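Local coordinates for putative type VI secretion protein (Escherichia coli, PDB 6SKI) that probably acts as a phospholipase effector toxin of the type VI secretion system, loaded onto and inhibited by the VgrG spike that carries it, at residues T53-M58 and L151-G156; K59-S64 and I253-D258; Y127-G132 and V158-E163; M144-S149 and I509-F514. One frame throughout, in Å; residues are numbered along the deposited sequence.

Contact 1: residues T53-M58 and L151-G156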
loop_
_atom_site.group_PDB
_atom_site.type_symbol
_atom_site.label_atom_id
_atom_site.label_comp_id
_atom_site.label_asym_id
_atom_site.label_seq_id
_atom_site.Cartn_x
_atom_site.Cartn_y
_atom_site.Cartn_z
ATOM N N THR A 53 -9.421 -6.372 12.176
ATOM C CA THR A 53 -10.239 -5.629 13.128
ATOM C C THR A 53 -9.545 -4.351 13.578
ATOM O O THR A 53 -10.195 -3.319 13.772
ATOM C CB THR A 53 -10.572 -6.514 14.329
ATOM O OG1 THR A 53 -11.410 -7.595 13.905
ATOM C CG2 THR A 53 -11.301 -5.725 15.398
ATOM N N ALA A 54 -8.220 -4.394 13.733
ATOM C CA ALA A 54 -7.499 -3.248 14.274
ATOM C C ALA A 54 -7.583 -2.038 13.350
ATOM O O ALA A 54 -7.757 -0.909 13.817
ATOM C CB ALA A 54 -6.046 -3.630 14.541
ATOM N N SER A 55 -7.464 -2.250 12.039
ATOM C CA SER A 55 -7.571 -1.145 11.089
ATOM C C SER A 55 -8.978 -0.557 11.083
ATOM O O SER A 55 -9.166 0.669 11.109
ATOM C CB SER A 55 -7.194 -1.634 9.693
ATOM O OG SER A 55 -5.814 -1.470 9.437
ATOM N N ARG A 56 -9.984 -1.430 11.040
ATOM C CA ARG A 56 -11.369 -0.978 11.048
ATOM C C ARG A 56 -11.679 -0.192 12.313
ATOM O O ARG A 56 -12.443 0.778 12.278
ATOM C CB ARG A 56 -12.296 -2.183 10.915
ATOM C CG ARG A 56 -12.176 -2.895 9.581
ATOM C CD ARG A 56 -13.329 -3.850 9.360
ATOM N NE ARG A 56 -13.953 -4.244 10.617
ATOM C CZ ARG A 56 -13.769 -5.424 11.200
ATOM N NH1 ARG A 56 -12.976 -6.325 10.639
ATOM N NH2 ARG A 56 -14.375 -5.702 12.345
ATOM N N LEU A 57 -11.088 -0.591 13.441
ATOM C CA LEU A 57 -11.298 0.147 14.680
ATOM C C LEU A 57 -10.519 1.452 14.696
ATOM O O LEU A 57 -10.983 2.437 15.274
ATOM C CB LEU A 57 -10.912 -0.711 15.882
ATOM C CG LEU A 57 -11.781 -1.942 16.110
ATOM C CD1 LEU A 57 -11.352 -2.662 17.366
ATOM C CD2 LEU A 57 -13.238 -1.547 16.179
ATOM N N MET A 58 -9.338 1.479 14.074
ATOM C CA MET A 58 -8.627 2.739 13.900
ATOM C C MET A 58 -9.474 3.737 13.137
ATOM O O MET A 58 -9.386 4.945 13.379
ATOM C CB MET A 58 -7.312 2.504 13.158
ATOM C CG MET A 58 -6.070 2.698 13.991
ATOM S SD MET A 58 -4.583 2.676 12.981
ATOM C CE MET A 58 -4.451 4.399 12.523
ATOM N N LEU A 151 -2.227 -0.207 17.939
ATOM C CA LEU A 151 -0.952 0.499 17.937
ATOM C C LEU A 151 -0.005 -0.055 16.884
ATOM O O LEU A 151 0.817 0.689 16.340
ATOM C CB LEU A 151 -0.302 0.412 19.316
ATOM C CG LEU A 151 -0.515 1.619 20.224
ATOM C CD1 LEU A 151 0.101 1.368 21.583
ATOM C CD2 LEU A 151 0.062 2.864 19.584
ATOM N N ASP A 152 -0.102 -1.353 16.598
ATOM C CA ASP A 152 0.694 -1.952 15.537
ATOM C C ASP A 152 0.281 -1.414 14.178
ATOM O O ASP A 152 1.130 -1.144 13.323
ATOM C CB ASP A 152 0.549 -3.470 15.579
ATOM C CG ASP A 152 1.482 -4.118 16.579
ATOM O OD1 ASP A 152 1.422 -5.355 16.736
ATOM O OD2 ASP A 152 2.272 -3.391 17.214
ATOM N N ILE A 153 -1.026 -1.262 13.959
ATOM C CA ILE A 153 -1.498 -0.660 12.715
ATOM C C ILE A 153 -1.118 0.814 12.652
ATOM O O ILE A 153 -0.786 1.336 11.582
ATOM C CB ILE A 153 -3.014 -0.859 12.560
ATOM C CG1 ILE A 153 -3.362 -2.340 12.666
ATOM C CG2 ILE A 153 -3.491 -0.294 11.240
ATOM C CD1 ILE A 153 -2.946 -3.143 11.470
ATOM N N PHE A 154 -1.168 1.509 13.788
ATOM C CA PHE A 154 -0.807 2.923 13.806
ATOM C C PHE A 154 0.648 3.126 13.412
ATOM O O PHE A 154 0.985 4.088 12.711
ATOM C CB PHE A 154 -1.079 3.505 15.191
ATOM C CG PHE A 154 -0.785 4.969 15.301
ATOM C CD1 PHE A 154 0.189 5.426 16.169
ATOM C CD2 PHE A 154 -1.486 5.889 14.544
ATOM C CE1 PHE A 154 0.459 6.769 16.279
ATOM C CE2 PHE A 154 -1.219 7.235 14.648
ATOM C CZ PHE A 154 -0.244 7.676 15.516
ATOM N N GLU A 155 1.525 2.228 13.849
ATOM C CA GLU A 155 2.942 2.275 13.522
ATOM C C GLU A 155 3.288 1.375 12.345
ATOM O O GLU A 155 4.447 0.983 12.195
ATOM C CB GLU A 155 3.766 1.882 14.745
ATOM C CG GLU A 155 4.046 3.036 15.684
ATOM C CD GLU A 155 4.274 2.578 17.108
ATOM O OE1 GLU A 155 4.024 1.390 17.399
ATOM O OE2 GLU A 155 4.702 3.407 17.937
ATOM N N GLY A 156 2.302 1.042 11.514
ATOM C CA GLY A 156 2.483 -0.004 10.524
ATOM C C GLY A 156 3.483 0.323 9.437
ATOM O O GLY A 156 4.064 -0.583 8.842
#

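Contact 2: residues K59-S64 and I253-D258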
loop_
_atom_site.group_PDB
_atom_site.type_symbol
_atom_site.label_atom_id
_atom_site.label_comp_id
_atom_site.label_asym_id
_atom_site.label_seq_id
_atom_site.Cartn_x
_atom_site.Cartn_y
_atom_site.Cartn_z
ATOM N N LYS A 59 -10.299 3.247 12.214
ATOM C CA LYS A 59 -11.172 4.144 11.463
ATOM C C LYS A 59 -12.214 4.821 12.356
ATOM O O LYS A 59 -12.795 5.836 11.959
ATOM C CB LYS A 59 -11.837 3.387 10.315
ATOM C CG LYS A 59 -11.077 3.526 9.006
ATOM C CD LYS A 59 -11.737 2.777 7.870
ATOM C CE LYS A 59 -11.590 1.282 8.043
ATOM N NZ LYS A 59 -12.444 0.537 7.081
ATOM N N PHE A 60 -12.473 4.279 13.553
ATOM C CA PHE A 60 -13.397 4.933 14.481
ATOM C C PHE A 60 -12.926 6.324 14.871
ATOM O O PHE A 60 -13.750 7.195 15.164
ATOM C CB PHE A 60 -13.573 4.106 15.754
ATOM C CG PHE A 60 -14.683 3.104 15.690
ATOM C CD1 PHE A 60 -15.872 3.334 16.357
ATOM C CD2 PHE A 60 -14.527 1.919 14.999
ATOM C CE1 PHE A 60 -16.890 2.414 16.319
ATOM C CE2 PHE A 60 -15.544 0.994 14.960
ATOM C CZ PHE A 60 -16.726 1.241 15.620
ATOM N N ASN A 61 -11.615 6.540 14.917
ATOM C CA ASN A 61 -11.073 7.832 15.313
ATOM C C ASN A 61 -11.575 8.931 14.386
ATOM O O ASN A 61 -11.374 8.873 13.169
ATOM C CB ASN A 61 -9.547 7.770 15.296
ATOM C CG ASN A 61 -8.904 8.918 16.036
ATOM O OD1 ASN A 61 -8.942 8.974 17.259
ATOM N ND2 ASN A 61 -8.285 9.827 15.299
ATOM N N GLU A 62 -12.264 9.914 14.971
ATOM C CA GLU A 62 -12.763 11.103 14.280
ATOM C C GLU A 62 -13.940 10.798 13.360
ATOM O O GLU A 62 -14.505 11.714 12.755
ATOM C CB GLU A 62 -11.649 11.798 13.489
ATOM C CG GLU A 62 -10.423 12.142 14.308
ATOM C CD GLU A 62 -10.653 13.314 15.238
ATOM O OE1 GLU A 62 -11.587 14.102 14.984
ATOM O OE2 GLU A 62 -9.903 13.448 16.225
ATOM N N CYS A 63 -14.328 9.527 13.249
ATOM C CA CYS A 63 -15.427 9.145 12.371
ATOM C C CYS A 63 -16.484 8.299 13.067
ATOM O O CYS A 63 -17.372 7.769 12.393
ATOM C CB CYS A 63 -14.902 8.394 11.143
ATOM S SG CYS A 63 -14.371 9.457 9.795
ATOM N N SER A 64 -16.423 8.162 14.387
ATOM C CA SER A 64 -17.451 7.420 15.094
ATOM C C SER A 64 -18.762 8.195 15.082
ATOM O O SER A 64 -18.797 9.407 14.858
ATOM C CB SER A 64 -17.022 7.130 16.530
ATOM O OG SER A 64 -16.531 8.295 17.162
ATOM N N ILE A 253 -5.315 7.217 16.405
ATOM C CA ILE A 253 -5.371 6.774 17.790
ATOM C C ILE A 253 -5.487 7.929 18.768
ATOM O O ILE A 253 -5.404 7.707 19.978
ATOM C CB ILE A 253 -4.156 5.896 18.149
ATOM C CG1 ILE A 253 -2.866 6.708 18.056
ATOM C CG2 ILE A 253 -4.089 4.677 17.249
ATOM C CD1 ILE A 253 -1.831 6.315 19.078
ATOM N N SER A 254 -5.673 9.159 18.283
ATOM C CA SER A 254 -5.635 10.321 19.165
ATOM C C SER A 254 -6.767 10.294 20.185
ATOM O O SER A 254 -6.597 10.752 21.320
ATOM C CB SER A 254 -5.687 11.605 18.342
ATOM O OG SER A 254 -6.713 11.547 17.370
ATOM N N ASN A 255 -7.928 9.768 19.804
ATOM C CA ASN A 255 -9.090 9.756 20.680
ATOM C C ASN A 255 -9.286 8.428 21.394
ATOM O O ASN A 255 -10.271 8.273 22.119
ATOM C CB ASN A 255 -10.354 10.105 19.891
ATOM C CG ASN A 255 -10.277 11.468 19.247
ATOM O OD1 ASN A 255 -9.691 12.393 19.801
ATOM N ND2 ASN A 255 -10.869 11.600 18.070
ATOM N N PHE A 256 -8.379 7.473 21.217
ATOM C CA PHE A 256 -8.429 6.216 21.949
ATOM C C PHE A 256 -7.797 6.424 23.316
ATOM O O PHE A 256 -6.603 6.721 23.411
ATOM C CB PHE A 256 -7.698 5.110 21.194
ATOM C CG PHE A 256 -8.443 4.586 20.007
ATOM C CD1 PHE A 256 -8.961 3.307 20.012
ATOM C CD2 PHE A 256 -8.609 5.364 18.878
ATOM C CE1 PHE A 256 -9.642 2.820 18.923
ATOM C CE2 PHE A 256 -9.287 4.881 17.786
ATOM C CZ PHE A 256 -9.802 3.609 17.810
ATOM N N PHE A 257 -8.592 6.253 24.372
ATOM C CA PHE A 257 -8.098 6.495 25.723
ATOM C C PHE A 257 -6.935 5.573 26.067
ATOM O O PHE A 257 -5.994 5.979 26.759
ATOM C CB PHE A 257 -9.233 6.316 26.728
ATOM C CG PHE A 257 -8.792 6.385 28.158
ATOM C CD1 PHE A 257 -8.504 7.599 28.749
ATOM C CD2 PHE A 257 -8.667 5.233 28.912
ATOM C CE1 PHE A 257 -8.097 7.662 30.060
ATOM C CE2 PHE A 257 -8.260 5.292 30.222
ATOM C CZ PHE A 257 -7.976 6.508 30.798
ATOM N N ASP A 258 -6.983 4.330 25.591
ATOM C CA ASP A 258 -6.016 3.331 26.031
ATOM C C ASP A 258 -4.621 3.607 25.483
ATOM O O ASP A 258 -3.624 3.366 26.172
ATOM C CB ASP A 258 -6.488 1.942 25.609
ATOM C CG ASP A 258 -7.881 1.627 26.104
ATOM O OD1 ASP A 258 -8.852 1.994 25.409
ATOM O OD2 ASP A 258 -8.010 1.010 27.182
#

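Contact 3: residues Y127-G132 and V158-E163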
loop_
_atom_site.group_PDB
_atom_site.type_symbol
_atom_site.label_atom_id
_atom_site.label_comp_id
_atom_site.label_asym_id
_atom_site.label_seq_id
_atom_site.Cartn_x
_atom_site.Cartn_y
_atom_site.Cartn_z
ATOM N N TYR A 127 7.573 -8.673 -2.403
ATOM C CA TYR A 127 6.194 -8.280 -2.153
ATOM C C TYR A 127 5.961 -8.187 -0.654
ATOM O O TYR A 127 6.160 -9.166 0.071
ATOM C CB TYR A 127 5.216 -9.266 -2.786
ATOM C CG TYR A 127 3.770 -8.894 -2.577
ATOM C CD1 TYR A 127 3.138 -7.991 -3.418
ATOM C CD2 TYR A 127 3.035 -9.446 -1.541
ATOM C CE1 TYR A 127 1.819 -7.648 -3.230
ATOM C CE2 TYR A 127 1.718 -9.107 -1.345
ATOM C CZ TYR A 127 1.114 -8.210 -2.191
ATOM O OH TYR A 127 -0.204 -7.874 -1.996
ATOM N N ILE A 128 5.540 -7.014 -0.197
ATOM C CA ILE A 128 5.156 -6.789 1.190
ATOM C C ILE A 128 3.663 -6.498 1.222
ATOM O O ILE A 128 3.161 -5.699 0.426
ATOM C CB ILE A 128 5.963 -5.636 1.818
ATOM C CG1 ILE A 128 7.462 -5.919 1.719
ATOM C CG2 ILE A 128 5.578 -5.442 3.264
ATOM C CD1 ILE A 128 8.145 -5.197 0.585
ATOM N N SER A 129 2.956 -7.145 2.143
ATOM C CA SER A 129 1.510 -7.018 2.208
ATOM C C SER A 129 1.122 -5.700 2.874
ATOM O O SER A 129 1.968 -4.905 3.287
ATOM C CB SER A 129 0.906 -8.208 2.946
ATOM O OG SER A 129 1.455 -8.333 4.245
ATOM N N GLY A 130 -0.180 -5.459 2.967
ATOM C CA GLY A 130 -0.661 -4.233 3.560
ATOM C C GLY A 130 -0.703 -4.286 5.073
ATOM O O GLY A 130 -0.647 -5.346 5.691
ATOM N N ILE A 131 -0.807 -3.098 5.670
ATOM C CA ILE A 131 -0.803 -2.990 7.125
ATOM C C ILE A 131 -2.022 -3.679 7.721
ATOM O O ILE A 131 -1.911 -4.439 8.690
ATOM C CB ILE A 131 -0.719 -1.513 7.547
ATOM C CG1 ILE A 131 0.426 -0.821 6.810
ATOM C CG2 ILE A 131 -0.542 -1.399 9.045
ATOM C CD1 ILE A 131 0.584 0.636 7.161
ATOM N N GLY A 132 -3.197 -3.441 7.152
ATOM C CA GLY A 132 -4.392 -4.098 7.637
ATOM C C GLY A 132 -4.807 -5.226 6.720
ATOM O O GLY A 132 -5.332 -4.988 5.629
ATOM N N VAL A 158 6.511 1.898 9.467
ATOM C CA VAL A 158 7.893 1.562 9.793
ATOM C C VAL A 158 8.054 0.055 9.956
ATOM O O VAL A 158 9.063 -0.529 9.539
ATOM C CB VAL A 158 8.332 2.327 11.054
ATOM C CG1 VAL A 158 9.824 2.172 11.280
ATOM C CG2 VAL A 158 7.954 3.789 10.932
ATOM N N THR A 159 7.063 -0.599 10.561
ATOM C CA THR A 159 7.107 -2.049 10.696
ATOM C C THR A 159 7.105 -2.727 9.334
ATOM O O THR A 159 7.762 -3.758 9.149
ATOM C CB THR A 159 5.923 -2.519 11.542
ATOM O OG1 THR A 159 6.132 -2.131 12.904
ATOM C CG2 THR A 159 5.767 -4.030 11.479
ATOM N N LYS A 160 6.406 -2.146 8.361
ATOM C CA LYS A 160 6.394 -2.716 7.023
ATOM C C LYS A 160 7.721 -2.487 6.318
ATOM O O LYS A 160 8.162 -3.332 5.540
ATOM C CB LYS A 160 5.236 -2.141 6.213
ATOM C CG LYS A 160 3.896 -2.726 6.606
ATOM C CD LYS A 160 3.679 -4.083 5.977
ATOM C CE LYS A 160 2.609 -4.858 6.711
ATOM N NZ LYS A 160 2.472 -6.235 6.177
ATOM N N THR A 161 8.380 -1.359 6.581
ATOM C CA THR A 161 9.730 -1.196 6.040
ATOM C C THR A 161 10.707 -2.195 6.658
ATOM O O THR A 161 11.613 -2.686 5.972
ATOM C CB THR A 161 10.218 0.236 6.233
ATOM O OG1 THR A 161 10.386 0.507 7.628
ATOM C CG2 THR A 161 9.227 1.210 5.634
ATOM N N ASP A 162 10.511 -2.550 7.926
ATOM C CA ASP A 162 11.352 -3.577 8.540
ATOM C C ASP A 162 11.089 -4.951 7.928
ATOM O O ASP A 162 12.028 -5.703 7.612
ATOM C CB ASP A 162 11.100 -3.618 10.045
ATOM C CG ASP A 162 11.682 -2.421 10.765
ATOM O OD1 ASP A 162 11.800 -1.349 10.139
ATOM O OD2 ASP A 162 12.014 -2.549 11.962
ATOM N N GLU A 163 9.810 -5.287 7.746
ATOM C CA GLU A 163 9.458 -6.504 7.029
ATOM C C GLU A 163 10.032 -6.487 5.622
ATOM O O GLU A 163 10.420 -7.533 5.095
ATOM C CB GLU A 163 7.936 -6.662 6.990
ATOM C CG GLU A 163 7.424 -7.548 5.868
ATOM C CD GLU A 163 5.966 -7.922 6.034
ATOM O OE1 GLU A 163 5.384 -8.488 5.084
ATOM O OE2 GLU A 163 5.401 -7.650 7.114
#

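Contact 4: residues M144-S149 and I509-F514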
loop_
_atom_site.group_PDB
_atom_site.type_symbol
_atom_site.label_atom_id
_atom_site.label_comp_id
_atom_site.label_asym_id
_atom_site.label_seq_id
_atom_site.Cartn_x
_atom_site.Cartn_y
_atom_site.Cartn_z
ATOM N N MET A 144 -7.223 -7.433 25.237
ATOM C CA MET A 144 -5.897 -7.066 25.720
ATOM C C MET A 144 -4.958 -6.782 24.555
ATOM O O MET A 144 -4.286 -5.745 24.519
ATOM C CB MET A 144 -5.340 -8.185 26.600
ATOM C CG MET A 144 -6.404 -9.059 27.254
ATOM S SD MET A 144 -6.588 -8.837 29.037
ATOM C CE MET A 144 -6.290 -7.084 29.229
ATOM N N GLY A 145 -4.899 -7.704 23.593
ATOM C CA GLY A 145 -4.081 -7.481 22.415
ATOM C C GLY A 145 -4.626 -6.385 21.520
ATOM O O GLY A 145 -3.893 -5.809 20.716
ATOM N N LEU A 146 -5.925 -6.099 21.633
ATOM C CA LEU A 146 -6.581 -5.215 20.676
ATOM C C LEU A 146 -5.970 -3.820 20.678
ATOM O O LEU A 146 -5.779 -3.221 19.616
ATOM C CB LEU A 146 -8.077 -5.149 20.965
ATOM C CG LEU A 146 -8.899 -4.378 19.937
ATOM C CD1 LEU A 146 -8.755 -5.008 18.567
ATOM C CD2 LEU A 146 -10.343 -4.366 20.364
ATOM N N GLY A 147 -5.666 -3.278 21.857
ATOM C CA GLY A 147 -4.952 -2.013 21.900
ATOM C C GLY A 147 -3.575 -2.112 21.276
ATOM O O GLY A 147 -3.152 -1.227 20.528
ATOM N N THR A 148 -2.863 -3.202 21.566
ATOM C CA THR A 148 -1.569 -3.432 20.936
ATOM C C THR A 148 -1.718 -3.612 19.430
ATOM O O THR A 148 -0.866 -3.166 18.660
ATOM C CB THR A 148 -0.890 -4.649 21.566
ATOM O OG1 THR A 148 -0.754 -4.439 22.975
ATOM C CG2 THR A 148 0.487 -4.869 20.967
ATOM N N SER A 149 -2.806 -4.248 18.990
ATOM C CA SER A 149 -3.039 -4.411 17.558
ATOM C C SER A 149 -3.295 -3.074 16.874
ATOM O O SER A 149 -2.784 -2.822 15.775
ATOM C CB SER A 149 -4.219 -5.353 17.332
ATOM O OG SER A 149 -3.797 -6.701 17.291
ATOM N N ILE A 509 -12.696 7.008 22.742
ATOM C CA ILE A 509 -12.893 5.588 22.494
ATOM C C ILE A 509 -12.230 4.804 23.617
ATOM O O ILE A 509 -11.106 5.107 24.024
ATOM C CB ILE A 509 -12.336 5.162 21.123
ATOM C CG1 ILE A 509 -12.955 6.008 20.010
ATOM C CG2 ILE A 509 -12.607 3.696 20.875
ATOM C CD1 ILE A 509 -11.992 6.959 19.367
ATOM N N PHE A 510 -12.937 3.791 24.108
ATOM C CA PHE A 510 -12.482 2.949 25.205
ATOM C C PHE A 510 -12.550 1.514 24.713
ATOM O O PHE A 510 -13.638 1.002 24.431
ATOM C CB PHE A 510 -13.352 3.149 26.445
ATOM C CG PHE A 510 -13.196 4.496 27.080
ATOM C CD1 PHE A 510 -13.992 5.555 26.689
ATOM C CD2 PHE A 510 -12.260 4.703 28.073
ATOM C CE1 PHE A 510 -13.849 6.792 27.267
ATOM C CE2 PHE A 510 -12.119 5.939 28.657
ATOM C CZ PHE A 510 -12.912 6.985 28.252
ATOM N N ILE A 511 -11.391 0.873 24.589
ATOM C CA ILE A 511 -11.353 -0.500 24.118
ATOM C C ILE A 511 -11.857 -1.426 25.213
ATOM O O ILE A 511 -11.494 -1.288 26.388
ATOM C CB ILE A 511 -9.929 -0.873 23.678
ATOM C CG1 ILE A 511 -9.451 0.079 22.582
ATOM C CG2 ILE A 511 -9.871 -2.306 23.208
ATOM C CD1 ILE A 511 -8.045 -0.182 22.122
ATOM N N HIS A 512 -12.710 -2.370 24.835
ATOM C CA HIS A 512 -13.181 -3.384 25.769
ATOM C C HIS A 512 -12.061 -4.392 25.972
ATOM O O HIS A 512 -11.869 -5.296 25.154
ATOM C CB HIS A 512 -14.447 -4.049 25.246
ATOM C CG HIS A 512 -15.678 -3.223 25.443
ATOM N ND1 HIS A 512 -16.834 -3.423 24.723
ATOM C CD2 HIS A 512 -15.927 -2.189 26.279
ATOM C CE1 HIS A 512 -17.745 -2.551 25.112
ATOM N NE2 HIS A 512 -17.221 -1.790 26.054
ATOM N N ARG A 513 -11.326 -4.239 27.069
ATOM C CA ARG A 513 -10.114 -5.004 27.310
ATOM C C ARG A 513 -10.385 -6.379 27.896
ATOM O O ARG A 513 -9.453 -7.180 28.011
ATOM C CB ARG A 513 -9.187 -4.219 28.239
ATOM C CG ARG A 513 -8.670 -2.933 27.618
ATOM C CD ARG A 513 -7.556 -2.271 28.424
ATOM N NE ARG A 513 -7.928 -1.988 29.808
ATOM C CZ ARG A 513 -7.665 -2.785 30.837
ATOM N NH1 ARG A 513 -7.011 -3.923 30.647
ATOM N NH2 ARG A 513 -8.046 -2.441 32.059
ATOM N N PHE A 514 -11.631 -6.673 28.263
ATOM C CA PHE A 514 -11.990 -7.955 28.853
ATOM C C PHE A 514 -12.982 -8.727 27.995
ATOM O O PHE A 514 -13.566 -9.707 28.471
ATOM C CB PHE A 514 -12.556 -7.742 30.258
ATOM C CG PHE A 514 -11.688 -6.887 31.126
ATOM C CD1 PHE A 514 -12.186 -5.734 31.703
ATOM C CD2 PHE A 514 -10.366 -7.225 31.350
ATOM C CE1 PHE A 514 -11.387 -4.939 32.493
ATOM C CE2 PHE A 514 -9.563 -6.434 32.139
ATOM C CZ PHE A 514 -10.074 -5.289 32.711
#

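Contact 1: residues T53-M58 and L151-G156
Ile153 faces Ser55 across two helices whose CA atoms come within 6.3 Å of each other at this pair, and 7.8 Å separates the CA atoms of Met58 and Phe154. Ile153 sits at the centre of the interface, its two branches dividing the work. CG1 runs to the methyl of Ala54, with Ile153 CG1 3.5 Å from Ala54 CB. The CG2 branch, anti to the backbone N with chi1 of CG1 at -55°, lies beside the Ser55 hydroxyl and meets Met58 SD at 3.6 Å. Ser55 OG is hydrogen-bonded to Arg198 and makes only packing contact with Ile153. The Met58 side chain crosses that of Phe154 at about a right angle. Bending at its last torsion (chi3 88°), it brings CE to the ring's edge, near the ring plane and 3.9 Å from Phe154 CD2. No hydrogen bond links the two segments. Ile253 and Pro265 continue the apolar packing around Phe154. This is buried helix-helix packing in a protein of the alpha/beta-hydrolase clan, joining helix 53-58 to helix 144-154; through Arg198 it touches the start of the helix following strand 184-195, where that fold usually carries its nucleophile elbow.

Contact 2: residues K59-S64 and I253-D258
Asn61 and Asn255 stand opposite each other where two loops meet, their CA atoms 6.0 Å apart, and both loops are beta turns: type I from Ile253 to Phe256, and from Phe60 to Cys63 a turn with the backbone angles of type II. The carboxamide of Asn61, its CG anti to the backbone N (chi1 -165°), reaches across to the tip of the type I turn. Its OD1 accepts the backbone N-H of Asn255 at 2.9 Å, and that donor lies in the carbonyl plane. The other end of the same amide gives ND2 to Ser254 OG at 3.1 Å, almost in the amide plane. With both ends engaged, rotation of the amide about chi2 is fixed. Beside these bonds the Phe256 ring has Asn61 CB at its edge, 3.8 Å from CE2, while Phe60 CB approaches the ring obliquely. The segment 253-258 belongs to the Tle1-like catalytic family region, and the contact ties it to the loop after helix 53-58. Glu62 folds back at chi2 (-74°) and crosses the Asn255 side chain at about a right angle. One of its carboxylate oxygens, OE1, pairs with Arg67, and the other, OE2, takes a weak hydrogen bond from Asn255 ND2 at 2.8 Å.

Contact 3: residues Y127-G132 and V158-E163
Lys160 reaches from its helix to the chain leaving strand 121-128, and its ammonium settles among the backbone carbonyls there. NZ gives weak hydrogen bonds to Ser129 O at 3.2 Å and to Gly130 O at 3.3 Å. A third partner comes from its own helix one turn on, where Glu163 OE2 forms a long salt bridge to Lys160 NZ at 3.4 Å. The chain gets there by bending at chi2 (-80°) and then running extended to NZ. Its aliphatic part is used as well: Lys160 CD lies 3.6 Å from Ile128 CG2, and Lys160 CG is 4.0 Å from Ile131 CG1. Ile128 runs opposite in direction to both helix side chains, and its CG2 also lies 3.6 Å from Glu163 OE1. Glu163 has a further, weak and long ion pair through OE1 to Arg167, which hydrogen-bonds Tyr127 O. Backbone bonds of Ile128 with Phe42 and Asp44 belong to the parallel pairing with strand 22-43. Farther round the helix, Asp162 OD1 is taken by a salt bridge from Arg209. Several modest bonds therefore share the lysine charge, which would probably be stabilised by the carbonyl dipoles and the carboxylate together, and the tip ties the helix to the loop leaving strand 121-128.

Contact 4: residues M144-S149 and I509-F514
Leu146 and Ile511 meet obliquely, side chain across side chain, at the middle of this contact, with Leu146 CD2 3.5 Å from Ile511 CG2. With chi1 at -174°, the Leu146 side chain swings away from its own amide N and out toward the strand. Ile511 divides its two arms between neighbouring helix residues. While CG2 takes Leu146, the other arm extends fully (chi2 178°) and sets CD1 against the backbone of Gly147, 3.6 Å from its CA. The isoleucine methyl thus lies directly on the helix backbone at Gly147. At the exposed end Met144 crosses Arg513 at about a right angle. Its chain bends at both chi2 and chi3, carrying CE to 3.4 Å from Arg513 O and to the edge of the guanidinium, 3.5 Å from NH1. The same methyl approaches the Phe514 ring obliquely, with Met144 CE 4.4 Å from Phe514 CE2. No hydrogen bond crosses between the segments; the backbone N of Ile511 is bonded to Asp258 OD1. Strand 509-511 is one half of a two-stranded antiparallel sheet with strand 500-502, whose Leu500 also packs on Ile511, and helix 144-154 packs against both this small sheet and helix 53-58, Leu146 touching Thr53 and Leu57.

Helix 144-154 serves two largely apolar contacts: contact 1 packs its later part on helix 53-58 in the interior, while contact 4, nearer the surface, sets its start against strand 509-511 and ends at an arginine; no hydrogen bond crosses either. Contacts 2, 3 and 4 are only partly buried; 2 and 3 are polar but differ in kind: neutral amides dominate in contact 2, whereas a lysine charge is shared among carbonyls and a carboxylate in contact 3. Phe256 and Ile253 of contact 2 pack on contact 1, and backbone bonds of Asn255 and Phe257 with Ile509 join contact 2 to contact 4. Ile131 and Gly132 of contact 3 pack on contact 1, whose Gly156 opens helix 156-178.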